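Local coordinates for membrane lipoprotein family protein (Aeropyrum pernix, PDB 4PEV) that binds adenosine and probably serves as the solute-binding lipoprotein of an ABC transporter, at residues R158-A163 with F201-L206; G167-D172 with R379-L384; G261-V266 with A276-Q281. All blocks are in the same frame, centred on the assembly; numbering follows the deposited sequence.

Contact 1: R158-A163 with F201-L206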
loop_
_atom_site.group_PDB
_atom_site.type_symbol
_atom_site.label_atom_id
_atom_site.label_comp_id
_atom_site.label_asym_id
_atom_site.label_seq_id
_atom_site.Cartn_x
_atom_site.Cartn_y
_atom_site.Cartn_z
ATOM N N ARG C 158 9.329 0.145 3.930
ATOM C CA ARG C 158 9.777 -1.236 3.965
ATOM C C ARG C 158 8.524 -2.117 3.922
ATOM O O ARG C 158 8.071 -2.628 4.952
ATOM C CB ARG C 158 10.624 -1.478 5.221
ATOM C CG ARG C 158 11.899 -0.637 5.295
ATOM C CD ARG C 158 12.787 -1.053 6.471
ATOM N NE ARG C 158 12.138 -0.803 7.760
ATOM C CZ ARG C 158 12.104 0.378 8.380
ATOM N NH1 ARG C 158 12.712 1.445 7.856
ATOM N NH2 ARG C 158 11.460 0.496 9.541
ATOM N N GLU C 159 7.974 -2.271 2.716
ATOM C CA GLU C 159 6.679 -2.918 2.500
ATOM C C GLU C 159 6.666 -4.384 2.885
ATOM O O GLU C 159 5.617 -4.934 3.197
ATOM C CB GLU C 159 6.253 -2.815 1.034
ATOM C CG GLU C 159 5.762 -1.447 0.601
ATOM C CD GLU C 159 6.868 -0.487 0.198
ATOM O OE1 GLU C 159 8.059 -0.860 0.217
ATOM O OE2 GLU C 159 6.534 0.661 -0.156
ATOM N N GLN C 160 7.824 -5.027 2.847
ATOM C CA GLN C 160 7.935 -6.406 3.306
ATOM C C GLN C 160 7.346 -6.538 4.715
ATOM O O GLN C 160 6.664 -7.526 5.046
ATOM C CB GLN C 160 9.398 -6.872 3.312
ATOM C CG GLN C 160 10.162 -6.650 2.006
ATOM C CD GLN C 160 11.160 -5.493 2.065
ATOM O OE1 GLN C 160 10.860 -4.402 2.557
ATOM N NE2 GLN C 160 12.357 -5.735 1.559
ATOM N N GLU C 161 7.595 -5.524 5.536
ATOM C CA GLU C 161 7.263 -5.602 6.938
ATOM C C GLU C 161 5.754 -5.757 7.103
ATOM O O GLU C 161 5.301 -6.747 7.689
ATOM C CB GLU C 161 7.828 -4.392 7.705
ATOM C CG GLU C 161 9.360 -4.309 7.659
ATOM C CD GLU C 161 9.982 -3.255 8.582
ATOM O OE1 GLU C 161 9.271 -2.585 9.360
ATOM O OE2 GLU C 161 11.219 -3.094 8.524
ATOM N N VAL C 162 4.978 -4.825 6.547
ATOM C CA VAL C 162 3.509 -4.874 6.674
ATOM C C VAL C 162 2.837 -6.009 5.851
ATOM O O VAL C 162 1.896 -6.641 6.324
ATOM C CB VAL C 162 2.866 -3.500 6.358
ATOM C CG1 VAL C 162 2.836 -3.219 4.859
ATOM C CG2 VAL C 162 1.464 -3.414 6.937
ATOM N N ALA C 163 3.316 -6.262 4.636
ATOM C CA ALA C 163 2.756 -7.314 3.791
ATOM C C ALA C 163 2.915 -8.700 4.412
ATOM O O ALA C 163 2.034 -9.555 4.266
ATOM C CB ALA C 163 3.409 -7.293 2.423
ATOM N N PHE C 201 6.192 -5.747 -1.504
ATOM C CA PHE C 201 4.887 -6.280 -1.099
ATOM C C PHE C 201 4.880 -7.774 -1.354
ATOM O O PHE C 201 4.630 -8.551 -0.444
ATOM C CB PHE C 201 3.709 -5.629 -1.864
ATOM C CG PHE C 201 3.255 -4.302 -1.295
ATOM C CD1 PHE C 201 2.530 -4.246 -0.117
ATOM C CD2 PHE C 201 3.536 -3.103 -1.952
ATOM C CE1 PHE C 201 2.097 -3.025 0.397
ATOM C CE2 PHE C 201 3.114 -1.885 -1.437
ATOM C CZ PHE C 201 2.390 -1.844 -0.265
ATOM N N HIS C 202 5.169 -8.160 -2.598
ATOM C CA HIS C 202 5.115 -9.559 -3.000
ATOM C C HIS C 202 5.951 -10.399 -2.058
ATOM O O HIS C 202 5.437 -11.309 -1.412
ATOM C CB HIS C 202 5.594 -9.748 -4.437
ATOM C CG HIS C 202 5.377 -11.131 -4.962
ATOM N ND1 HIS C 202 5.763 -11.511 -6.227
ATOM C CD2 HIS C 202 4.816 -12.229 -4.397
ATOM C CE1 HIS C 202 5.439 -12.779 -6.426
ATOM N NE2 HIS C 202 4.871 -13.240 -5.329
ATOM N N ILE C 203 7.232 -10.085 -1.958
ATOM C CA ILE C 203 8.127 -10.814 -1.065
ATOM C C ILE C 203 7.579 -10.920 0.352
ATOM O O ILE C 203 7.645 -11.974 0.952
ATOM C CB ILE C 203 9.518 -10.147 -1.017
ATOM C CG1 ILE C 203 10.288 -10.472 -2.296
ATOM C CG2 ILE C 203 10.301 -10.578 0.220
ATOM C CD1 ILE C 203 11.531 -9.632 -2.469
ATOM N N GLY C 204 7.067 -9.830 0.895
ATOM C CA GLY C 204 6.586 -9.840 2.271
ATOM C C GLY C 204 5.324 -10.661 2.434
ATOM O O GLY C 204 5.121 -11.305 3.458
ATOM N N TYR C 205 4.476 -10.638 1.415
ATOM C CA TYR C 205 3.197 -11.309 1.465
ATOM C C TYR C 205 3.404 -12.812 1.415
ATOM O O TYR C 205 2.816 -13.535 2.203
ATOM C CB TYR C 205 2.304 -10.818 0.315
ATOM C CG TYR C 205 0.884 -11.353 0.309
ATOM C CD1 TYR C 205 0.049 -11.213 1.423
ATOM C CD2 TYR C 205 0.361 -11.979 -0.823
ATOM C CE1 TYR C 205 -1.260 -11.687 1.414
ATOM C CE2 TYR C 205 -0.949 -12.453 -0.842
ATOM C CZ TYR C 205 -1.751 -12.303 0.278
ATOM O OH TYR C 205 -3.034 -12.788 0.248
ATOM N N LEU C 206 4.238 -13.268 0.488
ATOM C CA LEU C 206 4.595 -14.685 0.381
ATOM C C LEU C 206 5.338 -15.161 1.615
ATOM O O LEU C 206 5.071 -16.240 2.143
ATOM C CB LEU C 206 5.488 -14.917 -0.832
ATOM C CG LEU C 206 5.870 -16.357 -1.187
ATOM C CD1 LEU C 206 4.676 -17.295 -1.325
ATOM C CD2 LEU C 206 6.669 -16.338 -2.477
#
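The Phe201 ring carries the aliphatic part of Glu159 on one face: CG of Glu159 stands 3.6 Å from the ring centroid of Phe201, displaced toward the CE2–CZ rim, a CH-pi contact. Ala163 CB comes to the same ring obliquely, 4.1 Å from Phe201 CD1. Tyr205 takes part through the edge of its ring, where Ala163 O lies in the ring plane, and through its backbone, CA of Tyr205 being 3.5 Å from that carbonyl oxygen in a CA-H...O contact. With CG of Glu159 anti to the carbonyl carbon (chi1 -75°) the methylene lies over the ring; the bend at the next bond then carries the carboxylate, turned 54° from the ring plane, off to salt bridges with Lys299 and Arg200. Phe201 touches the bound adenosine and Lys299 is one of its binding residues, so the contact borders the ligand pocket. The backbones close to 3.8 Å between the CA atoms of Gln160 and Gly204, where a side chain on Gly204 would point toward the first helix. The axes of the segments 159-163 and 201-206 pass 7.0 Å apart at a crossing angle of -36°, with strand 222-226 and helix 401-412 packed against other sides of helix 196-214.

Contact 2: G167-D172 with R379-L384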
loop_
_atom_site.group_PDB
_atom_site.type_symbol
_atom_site.label_atom_id
_atom_site.label_comp_id
_atom_site.label_asym_id
_atom_site.label_seq_id
_atom_site.Cartn_x
_atom_site.Cartn_y
_atom_site.Cartn_z
ATOM N N GLY C 167 0.216 -11.369 5.034
ATOM C CA GLY C 167 0.363 -12.729 4.529
ATOM C C GLY C 167 -0.067 -13.756 5.552
ATOM O O GLY C 167 -0.804 -14.691 5.237
ATOM N N ILE C 168 0.385 -13.566 6.789
ATOM C CA ILE C 168 0.010 -14.430 7.910
ATOM C C ILE C 168 -1.496 -14.435 8.074
ATOM O O ILE C 168 -2.097 -15.494 8.198
ATOM C CB ILE C 168 0.681 -13.972 9.228
ATOM C CG1 ILE C 168 2.149 -14.386 9.242
ATOM C CG2 ILE C 168 0.010 -14.571 10.453
ATOM C CD1 ILE C 168 2.969 -13.549 10.193
ATOM N N ILE C 169 -2.101 -13.253 8.060
ATOM C CA ILE C 169 -3.546 -13.125 8.247
ATOM C C ILE C 169 -4.348 -13.846 7.157
ATOM O O ILE C 169 -5.330 -14.540 7.444
ATOM C CB ILE C 169 -3.989 -11.649 8.254
ATOM C CG1 ILE C 169 -3.362 -10.884 9.429
ATOM C CG2 ILE C 169 -5.520 -11.545 8.294
ATOM C CD1 ILE C 169 -3.925 -11.267 10.783
ATOM N N ALA C 170 -3.934 -13.664 5.911
ATOM C CA ALA C 170 -4.674 -14.198 4.790
ATOM C C ALA C 170 -4.519 -15.706 4.742
ATOM O O ALA C 170 -5.447 -16.419 4.406
ATOM C CB ALA C 170 -4.189 -13.565 3.500
ATOM N N ALA C 171 -3.340 -16.199 5.079
ATOM C CA ALA C 171 -3.154 -17.637 5.186
ATOM C C ALA C 171 -4.083 -18.203 6.238
ATOM O O ALA C 171 -4.586 -19.311 6.093
ATOM C CB ALA C 171 -1.710 -17.980 5.533
ATOM N N ASP C 172 -4.309 -17.434 7.294
ATOM C CA ASP C 172 -5.116 -17.895 8.408
ATOM C C ASP C 172 -6.582 -17.876 8.069
ATOM O O ASP C 172 -7.313 -18.797 8.428
ATOM C CB ASP C 172 -4.878 -17.034 9.647
ATOM C CG ASP C 172 -5.706 -17.486 10.830
ATOM O OD1 ASP C 172 -5.524 -18.642 11.311
ATOM O OD2 ASP C 172 -6.548 -16.672 11.276
ATOM N N ARG C 379 -1.470 -14.328 17.283
ATOM C CA ARG C 379 -0.304 -14.742 18.046
ATOM C C ARG C 379 0.892 -14.676 17.102
ATOM O O ARG C 379 1.906 -14.059 17.419
ATOM C CB ARG C 379 -0.543 -16.173 18.576
ATOM C CG ARG C 379 0.285 -16.651 19.764
ATOM C CD ARG C 379 0.262 -18.183 19.884
ATOM N NE ARG C 379 1.236 -18.827 18.974
ATOM C CZ ARG C 379 0.979 -19.788 18.070
ATOM N NH1 ARG C 379 -0.239 -20.302 17.908
ATOM N NH2 ARG C 379 1.972 -20.265 17.318
ATOM N N LEU C 380 0.746 -15.273 15.922
ATOM C CA LEU C 380 1.783 -15.222 14.878
ATOM C C LEU C 380 2.053 -13.820 14.316
ATOM O O LEU C 380 3.208 -13.492 14.043
ATOM C CB LEU C 380 1.435 -16.159 13.727
ATOM C CG LEU C 380 1.489 -17.639 14.099
ATOM C CD1 LEU C 380 0.813 -18.490 13.031
ATOM C CD2 LEU C 380 2.928 -18.089 14.334
ATOM N N VAL C 381 1.002 -13.013 14.114
ATOM C CA VAL C 381 1.162 -11.589 13.757
ATOM C C VAL C 381 2.087 -10.930 14.754
ATOM O O VAL C 381 3.110 -10.386 14.380
ATOM C CB VAL C 381 -0.181 -10.814 13.761
ATOM C CG1 VAL C 381 0.049 -9.303 13.777
ATOM C CG2 VAL C 381 -1.042 -11.208 12.561
ATOM N N GLU C 382 1.708 -11.003 16.026
ATOM C CA GLU C 382 2.462 -10.394 17.122
ATOM C C GLU C 382 3.908 -10.926 17.231
ATOM O O GLU C 382 4.832 -10.173 17.511
ATOM C CB GLU C 382 1.697 -10.588 18.440
ATOM C CG GLU C 382 2.303 -9.870 19.641
ATOM C CD GLU C 382 2.627 -8.404 19.365
ATOM O OE1 GLU C 382 1.683 -7.617 19.119
ATOM O OE2 GLU C 382 3.829 -8.036 19.389
ATOM N N GLU C 383 4.096 -12.212 16.982
ATOM C CA GLU C 383 5.413 -12.816 17.072
ATOM C C GLU C 383 6.300 -12.385 15.922
ATOM O O GLU C 383 7.509 -12.478 16.034
ATOM C CB GLU C 383 5.292 -14.348 17.128
ATOM C CG GLU C 383 6.516 -15.177 16.716
ATOM C CD GLU C 383 6.196 -16.676 16.670
ATOM O OE1 GLU C 383 5.692 -17.199 17.698
ATOM O OE2 GLU C 383 6.421 -17.326 15.609
ATOM N N LEU C 384 5.723 -11.928 14.811
ATOM C CA LEU C 384 6.535 -11.440 13.694
ATOM C C LEU C 384 6.742 -9.935 13.783
ATOM O O LEU C 384 7.839 -9.434 13.555
ATOM C CB LEU C 384 5.906 -11.804 12.357
ATOM C CG LEU C 384 6.720 -11.406 11.113
ATOM C CD1 LEU C 384 8.168 -11.868 11.202
ATOM C CD2 LEU C 384 6.073 -11.948 9.842
#
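Ile168 meets the opposing helix through two separate branches. Its CD1 reaches Leu384, 3.5 Å from CD2 of that residue, and also lies near the carbonyl oxygen of Leu380. The other branch, CG2, rests against the base of Leu380, with CG2 of Ile168 and CB of Leu380 3.9 Å apart, and approaches Val381 CG2 at 4.1 Å. With CG1 beside the backbone N (chi1 -76°) and CG2 anti to it, the two branches diverge, CD1 going to Leu384 and the Leu380 carbonyl, CG2 to Leu380 CB and Val381. Next along the helix, Ile169 bends back with its end, bringing CD1 to 3.4 Å from Val381 CG2. That methyl of Val381 is thus touched by both isoleucines, through Ile168 CG2 and Ile169 CD1.

An alanine in place of Ile168 is likely to leave a gap between the two helices facing Leu380 and Leu384, the Leu384 methyl losing its partner on this segment.

All the touching side chains are aliphatic and buried. Farther out, polar links flank the apolar seam: Asp172 bonds to Ser374 in the connection leading into helix 375-389, and Glu383 bonds to the hydroxyl of Tyr211. The two segments run nearly antiparallel, at 165°, with their axes 9.7 Å apart. Tyr211 and Tyr212 of helix 196-214 pack on Ile168 and Leu380 respectively, so three helices, 159-181, 196-214 and 375-389, come together here, away from the adenosine site.

Contact 3: G261-V266 with A276-Q281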
loop_
_atom_site.group_PDB
_atom_site.type_symbol
_atom_site.label_atom_id
_atom_site.label_comp_id
_atom_site.label_asym_id
_atom_site.label_seq_id
_atom_site.Cartn_x
_atom_site.Cartn_y
_atom_site.Cartn_z
ATOM N N GLY C 261 -11.810 -2.638 -8.360
ATOM C CA GLY C 261 -12.472 -3.691 -9.123
ATOM C C GLY C 261 -12.377 -5.014 -8.398
ATOM O O GLY C 261 -13.332 -5.777 -8.348
HETATM N N MSE C 262 -11.220 -5.295 -7.828
HETATM C CA MSE C 262 -11.072 -6.500 -7.036
HETATM C C MSE C 262 -12.133 -6.558 -5.964
HETATM O O MSE C 262 -12.793 -7.574 -5.810
HETATM C CB MSE C 262 -9.681 -6.501 -6.417
HETATM C CG MSE C 262 -9.346 -7.816 -5.746
HETATM SE SE MSE C 262 -7.863 -7.488 -4.495
HETATM C CE MSE C 262 -8.828 -6.609 -3.007
ATOM N N PHE C 263 -12.300 -5.464 -5.222
ATOM C CA PHE C 263 -13.299 -5.379 -4.164
ATOM C C PHE C 263 -14.666 -5.715 -4.698
ATOM O O PHE C 263 -15.430 -6.441 -4.056
ATOM C CB PHE C 263 -13.403 -3.973 -3.591
ATOM C CG PHE C 263 -12.242 -3.550 -2.745
ATOM C CD1 PHE C 263 -11.466 -4.469 -2.056
ATOM C CD2 PHE C 263 -11.972 -2.194 -2.580
ATOM C CE1 PHE C 263 -10.412 -4.038 -1.261
ATOM C CE2 PHE C 263 -10.934 -1.758 -1.775
ATOM C CZ PHE C 263 -10.147 -2.679 -1.120
ATOM N N ASN C 264 -14.984 -5.174 -5.865
ATOM C CA ASN C 264 -16.288 -5.412 -6.451
ATOM C C ASN C 264 -16.482 -6.850 -6.891
ATOM O O ASN C 264 -17.582 -7.351 -6.836
ATOM C CB ASN C 264 -16.551 -4.438 -7.584
ATOM C CG ASN C 264 -16.650 -3.010 -7.093
ATOM O OD1 ASN C 264 -17.114 -2.738 -5.990
ATOM N ND2 ASN C 264 -16.210 -2.088 -7.918
ATOM N N ALA C 265 -15.412 -7.521 -7.288
ATOM C CA ALA C 265 -15.488 -8.919 -7.683
ATOM C C ALA C 265 -15.802 -9.834 -6.490
ATOM O O ALA C 265 -16.567 -10.813 -6.622
ATOM C CB ALA C 265 -14.186 -9.340 -8.344
ATOM N N VAL C 266 -15.211 -9.504 -5.339
ATOM C CA VAL C 266 -15.404 -10.262 -4.100
ATOM C C VAL C 266 -16.815 -10.014 -3.542
ATOM O O VAL C 266 -17.402 -10.907 -2.931
ATOM C CB VAL C 266 -14.298 -9.924 -3.049
ATOM C CG1 VAL C 266 -14.497 -10.672 -1.734
ATOM C CG2 VAL C 266 -12.919 -10.224 -3.613
ATOM N N ALA C 276 -15.664 -15.361 0.742
ATOM C CA ALA C 276 -14.397 -14.737 0.337
ATOM C C ALA C 276 -14.210 -13.369 0.978
ATOM O O ALA C 276 -15.170 -12.696 1.303
ATOM C CB ALA C 276 -14.330 -14.601 -1.181
ATOM N N PHE C 277 -12.964 -12.941 1.124
ATOM C CA PHE C 277 -12.672 -11.679 1.795
ATOM C C PHE C 277 -11.598 -10.884 1.072
ATOM O O PHE C 277 -10.734 -11.459 0.419
ATOM C CB PHE C 277 -12.217 -11.947 3.226
ATOM C CG PHE C 277 -13.271 -12.578 4.082
ATOM C CD1 PHE C 277 -14.234 -11.798 4.702
ATOM C CD2 PHE C 277 -13.300 -13.953 4.271
ATOM C CE1 PHE C 277 -15.215 -12.386 5.489
ATOM C CE2 PHE C 277 -14.277 -14.545 5.057
ATOM C CZ PHE C 277 -15.232 -13.758 5.666
ATOM N N SER C 278 -11.660 -9.561 1.200
ATOM C CA SER C 278 -10.684 -8.682 0.595
ATOM C C SER C 278 -9.839 -8.051 1.696
ATOM O O SER C 278 -10.259 -7.967 2.851
ATOM C CB SER C 278 -11.379 -7.586 -0.224
ATOM O OG SER C 278 -12.097 -8.108 -1.334
ATOM N N ILE C 279 -8.647 -7.604 1.322
ATOM C CA ILE C 279 -7.742 -6.900 2.221
ATOM C C ILE C 279 -7.259 -5.575 1.596
ATOM O O ILE C 279 -6.655 -5.567 0.519
ATOM C CB ILE C 279 -6.536 -7.786 2.580
ATOM C CG1 ILE C 279 -7.049 -9.136 3.129
ATOM C CG2 ILE C 279 -5.604 -7.051 3.546
ATOM C CD1 ILE C 279 -5.979 -10.100 3.622
ATOM N N GLY C 280 -7.533 -4.467 2.289
ATOM C CA GLY C 280 -7.228 -3.129 1.793
ATOM C C GLY C 280 -5.769 -2.765 1.917
ATOM O O GLY C 280 -5.027 -3.393 2.668
ATOM N N GLN C 281 -5.348 -1.754 1.170
ATOM C CA GLN C 281 -3.973 -1.278 1.258
ATOM C C GLN C 281 -3.902 0.239 1.141
ATOM O O GLN C 281 -4.679 0.847 0.400
ATOM C CB GLN C 281 -3.088 -1.950 0.193
ATOM C CG GLN C 281 -1.604 -1.593 0.228
ATOM C CD GLN C 281 -0.945 -1.786 1.595
ATOM O OE1 GLN C 281 -1.127 -2.814 2.270
ATOM N NE2 GLN C 281 -0.160 -0.789 2.008
HETATM O O HOH W 1 -14.460 -6.508 -1.164
#
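Phe263 and Val266 of helix 258-271 pack on Ser278 of strand 277-282, within a beta-alpha-beta unit whose first strand is 248-254. The Phe263 ring comes edge-on: Ser278 CB lies near the ring plane, 3.6 Å from Phe263 CD1, and Gly280 CA meets the same rim farther along, 4.1 Å from Phe263 CZ. Met262, modelled as selenomethionine, extends its chain and then bends at the selenium (chi3 77°), which brings CE to 3.9 Å from Ser278 CB.

Val266 straddles the start of the strand. Its CG1 faces Ala276, 4.0 Å from that residue's CB, while CG2 adjoins the hydroxyl oxygen of Ser278. With OG placed beside its own backbone N (chi1 -64°), Ser278 turns the hydroxyl toward the helix, where a water lies 2.9 Å from Ser278 OG. The same water donates to Phe263 O at 3.1 Å, so a buried hydroxyl and a helix carbonyl share one polar partner in otherwise apolar packing.

The segments 261-266 and 277-281 run at 159° to each other, as expected where a helix returns the chain between neighbouring parallel strands; 248-254 and 277-282 lie side by side in the mixed sheet. Strand 277-282 ends at Asp282, a residue that binds adenosine. On the sheet's other face, Phe277 and Ile279 point away from helix 258-271 and pack against helix 159-181. Met262 and Val266 also touch Phe251 of strand 248-254, and Phe263 meets His259 edge-to-face and packs on Ile293 of strand 293-299.

In the fold
From the N terminus, helix 159-181 supplies the first segments of both contact 1 and contact 2. Contact 1 closes first, when helix 196-214 returns to it after strand 186-191. Contact 2 stays open until helix 375-389 arrives, more than 200 residues on, so the two loops cross. Contact 3, a short local closure by strand 277-282, is nested within the long loop of contact 2 and follows contact 1 in series. Tyr205 of contact 1 packs on Gly167 and Ala170 of contact 2, and Ala170 touches Ile279 of contact 3. Together they tie one side of the mixed sheet, through helix 159-181, to the late helix 375-389, with helix 258-271 on the sheet's other side.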